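Local coordinates for iron-regulated outer membrane protein (PDB 4B7O) that imports iron across the meningococcal outer membrane as a TonB-dependent transporter, probably in the form of a siderophore complex, at residues G154-G159 against Y448-H453; N396-I401 against H520-I525; G462-D467 against L484-G489. One frame throughout, in Å; residues are numbered along the deposited sequence.

Interaction 1: residues G154-G159 against Y448-H453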
ATOM      1  N   GLY A 154     -12.163   7.581   4.805  1.00 43.20           N
ATOM      2  CA  GLY A 154     -13.196   7.333   3.768  1.00 38.09           C
ATOM      3  C   GLY A 154     -14.621   7.534   4.301  1.00 40.23           C
ATOM      4  O   GLY A 154     -14.857   7.795   5.502  1.00 39.32           O
ATOM      5  N   SER A 155     -15.597   7.434   3.414  1.00 41.25           N
ATOM      6  CA  SER A 155     -16.981   7.583   3.837  1.00 45.08           C
ATOM      7  C   SER A 155     -17.394   6.241   4.432  1.00 45.14           C
ATOM      8  O   SER A 155     -16.563   5.346   4.579  1.00 49.26           O
ATOM      9  CB  SER A 155     -17.866   8.010   2.664  1.00 45.25           C
ATOM     10  OG  SER A 155     -17.811   7.064   1.614  1.00 51.22           O
ATOM     11  N   ALA A 156     -18.663   6.100   4.766  1.00 45.60           N
ATOM     12  CA  ALA A 156     -19.151   4.928   5.466  1.00 42.22           C
ATOM     13  C   ALA A 156     -18.916   3.642   4.697  1.00 39.93           C
ATOM     14  O   ALA A 156     -18.566   2.643   5.284  1.00 42.25           O
ATOM     15  CB  ALA A 156     -20.639   5.076   5.795  1.00 40.02           C
ATOM     16  N   SER A 157     -19.108   3.672   3.396  1.00 35.17           N
ATOM     17  CA  SER A 157     -19.037   2.478   2.630  1.00 40.02           C
ATOM     18  C   SER A 157     -17.617   2.024   2.230  1.00 43.74           C
ATOM     19  O   SER A 157     -17.477   1.063   1.494  1.00 38.44           O
ATOM     20  CB  SER A 157     -19.883   2.664   1.381  1.00 42.64           C
ATOM     21  OG  SER A 157     -19.175   3.415   0.442  1.00 44.80           O
ATOM     22  N   ALA A 158     -16.565   2.684   2.710  1.00 46.19           N
ATOM     23  CA  ALA A 158     -15.188   2.348   2.228  1.00 46.12           C
ATOM     24  C   ALA A 158     -14.652   0.965   2.668  1.00 47.30           C
ATOM     25  O   ALA A 158     -14.003   0.260   1.903  1.00 51.20           O
ATOM     26  CB  ALA A 158     -14.203   3.432   2.643  1.00 40.66           C
ATOM     27  N   GLY A 159     -14.903   0.596   3.913  1.00 44.18           N
ATOM     28  CA  GLY A 159     -14.432  -0.677   4.434  1.00 40.57           C
ATOM     29  C   GLY A 159     -13.899  -0.476   5.821  1.00 39.98           C
ATOM     30  O   GLY A 159     -14.125   0.551   6.447  1.00 40.76           O
ATOM     31  N   TYR A 448     -22.638  -0.573   7.722  1.00 37.69           N
ATOM     32  CA  TYR A 448     -22.650   0.828   7.408  1.00 39.09           C
ATOM     33  C   TYR A 448     -23.885   1.037   6.640  1.00 42.17           C
ATOM     34  O   TYR A 448     -24.393   0.108   5.996  1.00 42.51           O
ATOM     35  CB  TYR A 448     -21.467   1.214   6.489  1.00 42.15           C
ATOM     36  CG  TYR A 448     -21.472   0.526   5.133  1.00 39.72           C
ATOM     37  CD1 TYR A 448     -22.183   1.041   4.075  1.00 41.33           C
ATOM     38  CD2 TYR A 448     -20.769  -0.643   4.931  1.00 41.34           C
ATOM     39  CE1 TYR A 448     -22.185   0.417   2.843  1.00 42.88           C
ATOM     40  CE2 TYR A 448     -20.786  -1.287   3.710  1.00 39.59           C
ATOM     41  CZ  TYR A 448     -21.484  -0.749   2.684  1.00 41.13           C
ATOM     42  OH  TYR A 448     -21.490  -1.390   1.490  1.00 44.09           O
ATOM     43  N   ILE A 449     -24.335   2.281   6.646  1.00 40.75           N
ATOM     44  CA  ILE A 449     -25.440   2.694   5.778  1.00 40.51           C
ATOM     45  C   ILE A 449     -25.098   4.099   5.281  1.00 41.18           C
ATOM     46  O   ILE A 449     -24.602   4.932   6.047  1.00 47.46           O
ATOM     47  CB  ILE A 449     -26.801   2.644   6.548  1.00 42.21           C
ATOM     48  CG1 ILE A 449     -27.845   3.430   5.782  1.00 45.46           C
ATOM     49  CG2 ILE A 449     -26.676   3.245   7.949  1.00 39.00           C
ATOM     50  CD1 ILE A 449     -29.247   3.160   6.228  1.00 51.63           C
ATOM     51  N   GLU A 450     -25.326   4.364   4.009  1.00 42.81           N
ATOM     52  CA  GLU A 450     -24.883   5.602   3.412  1.00 45.39           C
ATOM     53  C   GLU A 450     -25.907   6.056   2.414  1.00 47.45           C
ATOM     54  O   GLU A 450     -26.383   5.259   1.589  1.00 52.01           O
ATOM     55  CB  GLU A 450     -23.557   5.393   2.687  1.00 50.40           C
ATOM     56  CG  GLU A 450     -22.860   6.670   2.263  1.00 52.25           C
ATOM     57  CD  GLU A 450     -21.485   6.406   1.638  1.00 57.60           C
ATOM     58  OE1 GLU A 450     -21.460   5.866   0.496  1.00 53.13           O
ATOM     59  OE2 GLU A 450     -20.441   6.741   2.285  1.00 54.98           O
ATOM     60  N   ALA A 451     -26.224   7.349   2.457  1.00 46.01           N
ATOM     61  CA  ALA A 451     -27.242   7.902   1.564  1.00 46.65           C
ATOM     62  C   ALA A 451     -26.632   8.856   0.537  1.00 41.09           C
ATOM     63  O   ALA A 451     -25.808   9.688   0.883  1.00 37.35           O
ATOM     64  CB  ALA A 451     -28.331   8.605   2.384  1.00 45.12           C
ATOM     65  N   ILE A 452     -27.044   8.749  -0.713  1.00 34.40           N
ATOM     66  CA  ILE A 452     -26.509   9.637  -1.679  1.00 38.90           C
ATOM     67  C   ILE A 452     -27.683  10.219  -2.400  1.00 45.81           C
ATOM     68  O   ILE A 452     -28.468   9.474  -3.018  1.00 44.81           O
ATOM     69  CB  ILE A 452     -25.561   8.901  -2.651  1.00 41.32           C
ATOM     70  CG1 ILE A 452     -24.373   8.345  -1.860  1.00 42.46           C
ATOM     71  CG2 ILE A 452     -25.056   9.793  -3.779  1.00 31.71           C
ATOM     72  CD1 ILE A 452     -23.795   7.148  -2.526  1.00 43.52           C
ATOM     73  N   HIS A 453     -27.773  11.552  -2.319  1.00 43.47           N
ATOM     74  CA  HIS A 453     -28.858  12.339  -2.918  1.00 42.43           C
ATOM     75  C   HIS A 453     -28.347  13.400  -3.837  1.00 41.09           C
ATOM     76  O   HIS A 453     -27.596  14.308  -3.414  1.00 37.11           O
ATOM     77  CB  HIS A 453     -29.710  12.978  -1.814  1.00 41.74           C
ATOM     78  CG  HIS A 453     -30.940  13.686  -2.345  1.00 55.89           C
ATOM     79  ND1 HIS A 453     -31.625  13.246  -3.433  1.00 59.21           N
ATOM     80  CD2 HIS A 453     -31.578  14.840  -1.928  1.00 47.74           C
ATOM     81  CE1 HIS A 453     -32.649  14.068  -3.676  1.00 48.73           C
ATOM     82  NE2 HIS A 453     -32.616  15.042  -2.753  1.00 54.64           N
TER

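Interaction 2: residues N396-I401 against H520-I525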
ATOM      1  N   ASN A 396       8.800 -18.596  24.141  1.00 42.35           N
ATOM      2  CA  ASN A 396       8.896 -17.809  25.372  1.00 44.22           C
ATOM      3  C   ASN A 396       9.821 -18.454  26.399  1.00 52.36           C
ATOM      4  O   ASN A 396      10.590 -17.756  27.083  1.00 53.59           O
ATOM      5  CB  ASN A 396       7.536 -17.510  25.987  1.00 40.52           C
ATOM      6  CG  ASN A 396       6.536 -18.631  25.800  1.00 41.85           C
ATOM      7  OD1 ASN A 396       6.527 -19.306  24.787  1.00 44.47           O
ATOM      8  ND2 ASN A 396       5.653 -18.806  26.772  1.00 43.13           N
ATOM      9  N   GLY A 397       9.789 -19.786  26.474  1.00 57.25           N
ATOM     10  CA  GLY A 397      10.658 -20.535  27.419  1.00 54.88           C
ATOM     11  C   GLY A 397      12.147 -20.240  27.273  1.00 57.33           C
ATOM     12  O   GLY A 397      12.902 -20.341  28.254  1.00 57.95           O
ATOM     13  N   GLU A 398      12.560 -19.870  26.054  1.00 51.24           N
ATOM     14  CA  GLU A 398      13.920 -19.402  25.783  1.00 48.29           C
ATOM     15  C   GLU A 398      14.076 -17.944  26.200  1.00 52.21           C
ATOM     16  O   GLU A 398      15.128 -17.341  25.931  1.00 48.99           O
ATOM     17  CB  GLU A 398      14.280 -19.541  24.289  1.00 50.12           C
ATOM     18  CG  GLU A 398      14.013 -20.935  23.682  1.00 53.12           C
ATOM     19  CD  GLU A 398      14.752 -21.260  22.356  1.00 53.59           C
ATOM     20  OE1 GLU A 398      14.990 -20.376  21.525  1.00 51.81           O
ATOM     21  OE2 GLU A 398      15.091 -22.450  22.113  1.00 63.47           O
ATOM     22  N   PHE A 399      13.046 -17.366  26.843  1.00 48.54           N
ATOM     23  CA  PHE A 399      13.135 -15.944  27.223  1.00 53.89           C
ATOM     24  C   PHE A 399      14.211 -15.670  28.281  1.00 54.86           C
ATOM     25  O   PHE A 399      14.412 -16.453  29.208  1.00 60.25           O
ATOM     26  CB  PHE A 399      11.785 -15.340  27.660  1.00 54.24           C
ATOM     27  CG  PHE A 399      11.929 -13.967  28.249  1.00 64.04           C
ATOM     28  CD1 PHE A 399      12.218 -12.863  27.427  1.00 64.87           C
ATOM     29  CD2 PHE A 399      11.866 -13.773  29.628  1.00 66.69           C
ATOM     30  CE1 PHE A 399      12.403 -11.594  27.969  1.00 57.95           C
ATOM     31  CE2 PHE A 399      12.047 -12.502  30.181  1.00 69.61           C
ATOM     32  CZ  PHE A 399      12.312 -11.413  29.346  1.00 67.88           C
ATOM     33  N   GLU A 400      14.865 -14.526  28.164  1.00 58.47           N
ATOM     34  CA  GLU A 400      16.069 -14.255  28.920  1.00 53.45           C
ATOM     35  C   GLU A 400      16.424 -12.744  28.877  1.00 60.65           C
ATOM     36  O   GLU A 400      16.016 -12.054  27.954  1.00 61.19           O
ATOM     37  CB  GLU A 400      17.177 -15.055  28.302  1.00 58.29           C
ATOM     38  CG  GLU A 400      18.248 -15.486  29.273  1.00 65.13           C
ATOM     39  CD  GLU A 400      19.613 -15.339  28.641  1.00 72.39           C
ATOM     40  OE1 GLU A 400      19.770 -14.469  27.738  1.00 77.59           O
ATOM     41  OE2 GLU A 400      20.527 -16.087  29.047  1.00 78.12           O
ATOM     42  N   ILE A 401      17.200 -12.269  29.868  1.00 59.47           N
ATOM     43  CA  ILE A 401      17.442 -10.856  30.194  1.00 57.37           C
ATOM     44  C   ILE A 401      18.935 -10.596  30.482  1.00 55.47           C
ATOM     45  O   ILE A 401      19.527 -11.253  31.313  1.00 60.56           O
ATOM     46  CB  ILE A 401      16.697 -10.448  31.497  1.00 58.72           C
ATOM     47  CG1 ILE A 401      15.201 -10.793  31.453  1.00 58.04           C
ATOM     48  CG2 ILE A 401      16.957  -8.973  31.830  1.00 59.29           C
ATOM     49  CD1 ILE A 401      14.384 -10.084  32.535  1.00 53.85           C
ATOM     50  N   HIS A 520       6.299 -15.607  18.603  1.00 46.89           N
ATOM     51  CA  HIS A 520       6.797 -16.711  19.450  1.00 50.37           C
ATOM     52  C   HIS A 520       7.096 -16.321  20.880  1.00 51.72           C
ATOM     53  O   HIS A 520       7.084 -17.175  21.772  1.00 49.55           O
ATOM     54  CB  HIS A 520       8.049 -17.317  18.817  1.00 48.51           C
ATOM     55  CG  HIS A 520       9.054 -16.288  18.391  1.00 42.64           C
ATOM     56  ND1 HIS A 520       9.781 -15.584  19.278  1.00 42.89           N
ATOM     57  CD2 HIS A 520       9.401 -15.824  17.143  1.00 42.80           C
ATOM     58  CE1 HIS A 520      10.570 -14.731  18.632  1.00 41.69           C
ATOM     59  NE2 HIS A 520      10.337 -14.873  17.323  1.00 42.76           N
ATOM     60  N   GLY A 521       7.407 -15.044  21.095  1.00 46.23           N
ATOM     61  CA  GLY A 521       7.515 -14.498  22.441  1.00 45.37           C
ATOM     62  C   GLY A 521       8.855 -14.665  23.115  1.00 46.56           C
ATOM     63  O   GLY A 521       9.010 -14.364  24.293  1.00 48.94           O
ATOM     64  N   LYS A 522       9.844 -15.106  22.366  1.00 46.99           N
ATOM     65  CA  LYS A 522      11.182 -15.219  22.887  1.00 46.21           C
ATOM     66  C   LYS A 522      11.608 -13.936  23.581  1.00 54.30           C
ATOM     67  O   LYS A 522      12.355 -13.960  24.591  1.00 53.92           O
ATOM     68  CB  LYS A 522      12.143 -15.590  21.753  1.00 49.62           C
ATOM     69  CG  LYS A 522      13.623 -15.503  22.128  1.00 53.00           C
ATOM     70  CD  LYS A 522      14.441 -16.593  21.428  1.00 50.11           C
ATOM     71  CE  LYS A 522      15.848 -16.616  22.022  1.00 56.52           C
ATOM     72  NZ  LYS A 522      16.800 -17.296  21.100  1.00 59.10           N
ATOM     73  N   ARG A 523      11.105 -12.810  23.067  1.00 52.35           N
ATOM     74  CA  ARG A 523      11.608 -11.546  23.513  1.00 47.46           C
ATOM     75  C   ARG A 523      10.696 -10.937  24.521  1.00 47.60           C
ATOM     76  O   ARG A 523      11.028  -9.911  25.100  1.00 45.75           O
ATOM     77  CB  ARG A 523      11.813 -10.628  22.353  1.00 54.19           C
ATOM     78  CG  ARG A 523      13.062 -10.932  21.558  1.00 53.49           C
ATOM     79  CD  ARG A 523      13.781  -9.597  21.403  1.00 61.42           C
ATOM     80  NE  ARG A 523      15.086  -9.710  20.758  1.00 65.41           N
ATOM     81  CZ  ARG A 523      15.454  -9.002  19.697  1.00 65.25           C
ATOM     82  NH1 ARG A 523      14.609  -8.107  19.192  1.00 59.03           N
ATOM     83  NH2 ARG A 523      16.663  -9.180  19.161  1.00 58.82           N
ATOM     84  N   GLY A 524       9.554 -11.567  24.764  1.00 42.96           N
ATOM     85  CA  GLY A 524       8.690 -11.063  25.810  1.00 43.52           C
ATOM     86  C   GLY A 524       7.242 -11.272  25.494  1.00 46.64           C
ATOM     87  O   GLY A 524       6.894 -11.610  24.353  1.00 51.19           O
ATOM     88  N   ILE A 525       6.386 -11.110  26.503  1.00 45.68           N
ATOM     89  CA  ILE A 525       4.974 -11.271  26.248  1.00 48.23           C
ATOM     90  C   ILE A 525       4.511  -9.931  25.739  1.00 55.36           C
ATOM     91  O   ILE A 525       5.072  -8.887  26.133  1.00 53.89           O
ATOM     92  CB  ILE A 525       4.162 -11.669  27.487  1.00 49.24           C
ATOM     93  CG1 ILE A 525       4.716 -12.946  28.107  1.00 54.62           C
ATOM     94  CG2 ILE A 525       2.725 -11.938  27.083  1.00 47.83           C
ATOM     95  CD1 ILE A 525       4.910 -14.082  27.107  1.00 54.35           C
TER

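Interaction 3: residues G462-D467 against L484-G489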
ATOM      1  N   GLY A 462     -24.308  11.121   2.981  1.00 36.07           N
ATOM      2  CA  GLY A 462     -24.217  11.059   4.448  1.00 35.36           C
ATOM      3  C   GLY A 462     -24.127   9.579   4.782  1.00 38.98           C
ATOM      4  O   GLY A 462     -24.697   8.724   4.076  1.00 38.99           O
ATOM      5  N   GLY A 463     -23.426   9.235   5.839  1.00 34.46           N
ATOM      6  CA  GLY A 463     -23.391   7.822   6.128  1.00 41.87           C
ATOM      7  C   GLY A 463     -22.970   7.510   7.507  1.00 40.04           C
ATOM      8  O   GLY A 463     -22.399   8.375   8.196  1.00 44.02           O
ATOM      9  N   LEU A 464     -23.206   6.271   7.917  1.00 40.29           N
ATOM     10  CA  LEU A 464     -22.825   5.885   9.284  1.00 43.09           C
ATOM     11  C   LEU A 464     -22.243   4.481   9.233  1.00 43.90           C
ATOM     12  O   LEU A 464     -22.727   3.655   8.457  1.00 41.30           O
ATOM     13  CB  LEU A 464     -24.065   5.896  10.190  1.00 43.74           C
ATOM     14  CG  LEU A 464     -23.963   5.768  11.711  1.00 46.90           C
ATOM     15  CD1 LEU A 464     -22.904   6.710  12.312  1.00 44.55           C
ATOM     16  CD2 LEU A 464     -25.336   6.055  12.334  1.00 40.12           C
ATOM     17  N   ARG A 465     -21.220   4.230  10.055  1.00 43.16           N
ATOM     18  CA  ARG A 465     -20.642   2.904  10.199  1.00 45.41           C
ATOM     19  C   ARG A 465     -20.640   2.499  11.627  1.00 41.78           C
ATOM     20  O   ARG A 465     -20.326   3.296  12.501  1.00 42.55           O
ATOM     21  CB  ARG A 465     -19.159   2.860   9.804  1.00 41.33           C
ATOM     22  CG  ARG A 465     -18.934   2.845   8.346  1.00 40.67           C
ATOM     23  CD  ARG A 465     -17.424   2.753   8.095  1.00 53.77           C
ATOM     24  NE  ARG A 465     -16.907   1.433   8.483  1.00 43.41           N
ATOM     25  CZ  ARG A 465     -17.101   0.330   7.774  1.00 42.78           C
ATOM     26  NH1 ARG A 465     -17.758   0.353   6.593  1.00 39.70           N
ATOM     27  NH2 ARG A 465     -16.619  -0.807   8.252  1.00 46.44           N
ATOM     28  N   TYR A 466     -20.869   1.209  11.826  1.00 42.89           N
ATOM     29  CA  TYR A 466     -20.674   0.578  13.092  1.00 42.30           C
ATOM     30  C   TYR A 466     -19.443  -0.324  12.966  1.00 43.09           C
ATOM     31  O   TYR A 466     -19.457  -1.253  12.194  1.00 43.55           O
ATOM     32  CB  TYR A 466     -21.938  -0.236  13.425  1.00 42.69           C
ATOM     33  CG  TYR A 466     -21.799  -0.850  14.760  1.00 47.32           C
ATOM     34  CD1 TYR A 466     -21.600  -0.040  15.879  1.00 48.09           C
ATOM     35  CD2 TYR A 466     -21.744  -2.237  14.913  1.00 52.54           C
ATOM     36  CE1 TYR A 466     -21.403  -0.582  17.120  1.00 51.43           C
ATOM     37  CE2 TYR A 466     -21.541  -2.801  16.167  1.00 57.81           C
ATOM     38  CZ  TYR A 466     -21.373  -1.965  17.260  1.00 58.91           C
ATOM     39  OH  TYR A 466     -21.183  -2.492  18.509  1.00 68.13           O
ATOM     40  N   ASP A 467     -18.374  -0.032  13.692  1.00 46.24           N
ATOM     41  CA  ASP A 467     -17.119  -0.770  13.561  1.00 48.75           C
ATOM     42  C   ASP A 467     -16.847  -1.462  14.873  1.00 50.79           C
ATOM     43  O   ASP A 467     -16.770  -0.783  15.906  1.00 53.71           O
ATOM     44  CB  ASP A 467     -15.947   0.179  13.283  1.00 59.51           C
ATOM     45  CG  ASP A 467     -15.742   0.475  11.781  1.00 69.94           C
ATOM     46  OD1 ASP A 467     -16.354   1.448  11.262  1.00 70.35           O
ATOM     47  OD2 ASP A 467     -14.919  -0.231  11.131  1.00 71.47           O
ATOM     48  N   LEU A 484     -19.195   4.173  16.597  1.00 51.78           N
ATOM     49  CA  LEU A 484     -20.078   4.644  15.497  1.00 45.86           C
ATOM     50  C   LEU A 484     -19.330   5.715  14.705  1.00 40.02           C
ATOM     51  O   LEU A 484     -18.798   6.664  15.285  1.00 39.93           O
ATOM     52  CB  LEU A 484     -21.376   5.252  16.076  1.00 48.94           C
ATOM     53  CG  LEU A 484     -22.627   4.366  16.176  1.00 54.07           C
ATOM     54  CD1 LEU A 484     -23.139   3.842  14.841  1.00 52.17           C
ATOM     55  CD2 LEU A 484     -22.399   3.192  17.116  1.00 59.47           C
ATOM     56  N   ASN A 485     -19.292   5.586  13.397  1.00 36.56           N
ATOM     57  CA  ASN A 485     -18.546   6.553  12.621  1.00 38.07           C
ATOM     58  C   ASN A 485     -19.393   7.237  11.575  1.00 38.58           C
ATOM     59  O   ASN A 485     -19.831   6.586  10.617  1.00 45.83           O
ATOM     60  CB  ASN A 485     -17.341   5.909  11.976  1.00 37.29           C
ATOM     61  CG  ASN A 485     -16.416   5.264  12.975  1.00 37.79           C
ATOM     62  OD1 ASN A 485     -15.745   5.916  13.818  1.00 38.87           O
ATOM     63  ND2 ASN A 485     -16.322   3.989  12.850  1.00 29.39           N
ATOM     64  N   PRO A 486     -19.657   8.549  11.771  1.00 37.22           N
ATOM     65  CA  PRO A 486     -20.543   9.315  10.903  1.00 36.71           C
ATOM     66  C   PRO A 486     -19.773  10.021   9.839  1.00 34.92           C
ATOM     67  O   PRO A 486     -18.705  10.528  10.103  1.00 37.85           O
ATOM     68  CB  PRO A 486     -21.152  10.347  11.855  1.00 35.41           C
ATOM     69  CG  PRO A 486     -20.139  10.562  12.905  1.00 33.85           C
ATOM     70  CD  PRO A 486     -19.412   9.258  13.049  1.00 40.61           C
ATOM     71  N   SER A 487     -20.297  10.059   8.637  1.00 36.31           N
ATOM     72  CA  SER A 487     -19.589  10.803   7.627  1.00 43.17           C
ATOM     73  C   SER A 487     -20.543  11.550   6.696  1.00 40.62           C
ATOM     74  O   SER A 487     -21.639  11.036   6.397  1.00 43.07           O
ATOM     75  CB  SER A 487     -18.705   9.843   6.820  1.00 38.79           C
ATOM     76  OG  SER A 487     -19.512   8.971   6.042  1.00 42.42           O
ATOM     77  N   PHE A 488     -20.109  12.720   6.209  1.00 35.55           N
ATOM     78  CA  PHE A 488     -20.833  13.382   5.099  1.00 35.98           C
ATOM     79  C   PHE A 488     -19.917  14.171   4.192  1.00 31.56           C
ATOM     80  O   PHE A 488     -18.853  14.604   4.584  1.00 33.58           O
ATOM     81  CB  PHE A 488     -22.071  14.220   5.639  1.00 39.87           C
ATOM     82  CG  PHE A 488     -21.711  15.550   6.322  1.00 39.54           C
ATOM     83  CD1 PHE A 488     -20.722  15.637   7.277  1.00 43.42           C
ATOM     84  CD2 PHE A 488     -22.397  16.725   5.986  1.00 43.79           C
ATOM     85  CE1 PHE A 488     -20.388  16.857   7.873  1.00 45.48           C
ATOM     86  CE2 PHE A 488     -22.087  17.950   6.565  1.00 41.18           C
ATOM     87  CZ  PHE A 488     -21.088  18.017   7.524  1.00 45.62           C
ATOM     88  N   GLY A 489     -20.313  14.331   2.959  1.00 31.98           N
ATOM     89  CA  GLY A 489     -19.571  15.159   2.045  1.00 30.25           C
ATOM     90  C   GLY A 489     -20.488  15.692   0.965  1.00 34.67           C
ATOM     91  O   GLY A 489     -21.613  15.203   0.782  1.00 35.52           O
TER

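Interaction 1: residues G154-G159 against Y448-H453
Ser157 OG gives a long, weak hydrogen bond of 3.4 Å to Glu450 OE1, joining the loop 154-159 to the strand 441-455. A second serine, Ser155, brings its OG to 2.7 Å from Glu450 OE2, but this bond is weak too and rather doubtful, because that oxygen is modelled too near its surroundings. Glu450 reaches the loop because CG stands anti to the backbone N (chi1 -168°) and the chain runs on extended from there, carrying the carboxylate off the strand to the loop.

Two residues along the same strand, Tyr448 offers a flat surface instead. Ser157 CA lies over the middle of its ring, 3.8 Å from the centroid and only 13° off the ring normal, a CH-pi contact made over the face. Ser157 CB stands above the rim of the ring, 3.5 Å from Tyr448 CE1. The first torsion (chi1 62°), with CG between the backbone N and the carbonyl carbon, lays the ring flat against the loop, while its hydroxyl is bonded to Asn367 OD1. Ala156 fits against the root of this side chain: its CB is 4.0 Å from Tyr448 CB, and Ala156 O, an oxygen that also accepts a hydrogen bond from Arg465 NH1, comes to 3.5 Å from Tyr448 CB. The loop presents these groups in a tight bend closed by the backbone bond from Ala158 N to Ser155 O.

Ile449, between the two inward residues, points its side chain away from the loop. Such alternation belongs to a beta-barrel wall, and the contact as a whole is part of the plug-barrel interface of TonB-dependent transporters, where a loop of the plug rests on the inner surface of the strand 441-455.

Interaction 2: residues N396-I401 against H520-I525
Glu398 and Lys522 cross obliquely, their aliphatic parts in touch before their charges meet: Glu398 CB lies 4.0 Å from Lys522 CE, and the carboxylate then forms a long salt bridge, Glu398 OE1 to Lys522 NZ at 3.6 Å. The lysine starts away from the opposite segment and a bend at its second torsion turns it back alongside the glutamate. Its ammonium group is shared, since NZ also bonds to Gly349 O and Asn350 OD1, so the carboxylate is one of several partners and probably not the strongest.

Phe399 approaches the same residue from another side, edge on. Lys522 O sits in the plane of its ring, 3.0 Å from Phe399 CD1, where the polarised ring C-H can point at the carbonyl oxygen. Phe399 CA supplies a second C-H to Lys522 O, at 3.4 Å and 139° at the hydrogen. Placing CG anti to the backbone N (chi1 171°) brings the ring along the turn, with Phe399 CE1 3.6 Å from Arg523 O.

The type I turn from Gly521 to Gly524 is closed by Gly524 N bonding to Gly521 O at 2.9 Å. His520 is tied to the start of the turn: Lys522 N donates to His520 ND1 in the plane of the imidazole, nearly straight at 163°, while His520 NE2 holds Tyr347 O.

Both segments belong to long loops beyond the barrel strands 376-391 and 498-509. Val432 of helix 423-434 packs against Asn396, Phe399 and Ile525, the last of which begins the short strand 525-528.

Interaction 3: residues G462-D467 against L484-G489
Arg465 and Asn485 form a hydrogen-bonded pair in the antiparallel hairpin of strands 458-472 and 478-493, part of the beta-barrel of this TonB-dependent transporter. The two segments run 162° apart in direction, with axes 4.5 Å from one another. Arg465 N bonds to Asn485 O at 2.8 Å, and Asn485 N returns a bond to Arg465 O at 2.7 Å. A second such pair, Gly463 with Ser487, repeats the pattern further along the strands.

The arginine side chain can be followed from this backbone. Its CB rests 4.2 Å from Asn485 CB. CG and CD then lead away from the neighbouring strand, and a bend at the third torsion (chi3 70°) turns the guanidinium toward Asp467, two residues on in the same strand. There NE bonds to Asp467 OD1 at 2.8 Å, meeting the oxygen on its syn side, tilted somewhat from the carboxylate plane, so forming a salt bridge. NH2 adds a weak bond to Asp467 OD2 and a firmer one to Asn383 OD1. At the far end NH1 bonds to Ala156 O of the plug, so one guanidinium serves both domains.

Asp467 OD1 takes a further, weak bond across the hairpin from Asn485 ND2, at 3.0 Å. The two side chains cross at about a right angle, their flat groups 62° apart; the amide is held by other residues too, Arg536 NE at OD1 and Ser508 OG at ND2.

On the other face, Leu464, Tyr466 and Leu484 make mainly apolar contacts. Leu464 lies obliquely against Leu484, with Leu464 CG 3.8 Å from Leu484 CD1. The other methyl of that leucine, Leu484 CD2, stands at the edge of the Tyr466 ring, near its plane, 3.6 Å from Tyr466 CD1.

Overall arrangement
Interactions 1 and 3 form one continuous patch, their centres 7 Å apart. Strands 441-455 and 458-472 are neighbours in the barrel, joined by probable hydrogen bonds from Ala451 N to Gly462 O (2.6 Å) and from Leu464 N to Ile449 O (2.7 Å). The plug loop 154-159 therefore spans three consecutive strands, touching Tyr448 and Glu450, Arg465, and Ser487 in turn. Interaction 2 stands apart among the loops at one end of the barrel, with centres 44 Å from interaction 1 and 42 Å from interaction 3, and nearest atoms about 28 and 25 Å away. In sequence its segments alternate with those of interaction 1 and enclose interaction 3.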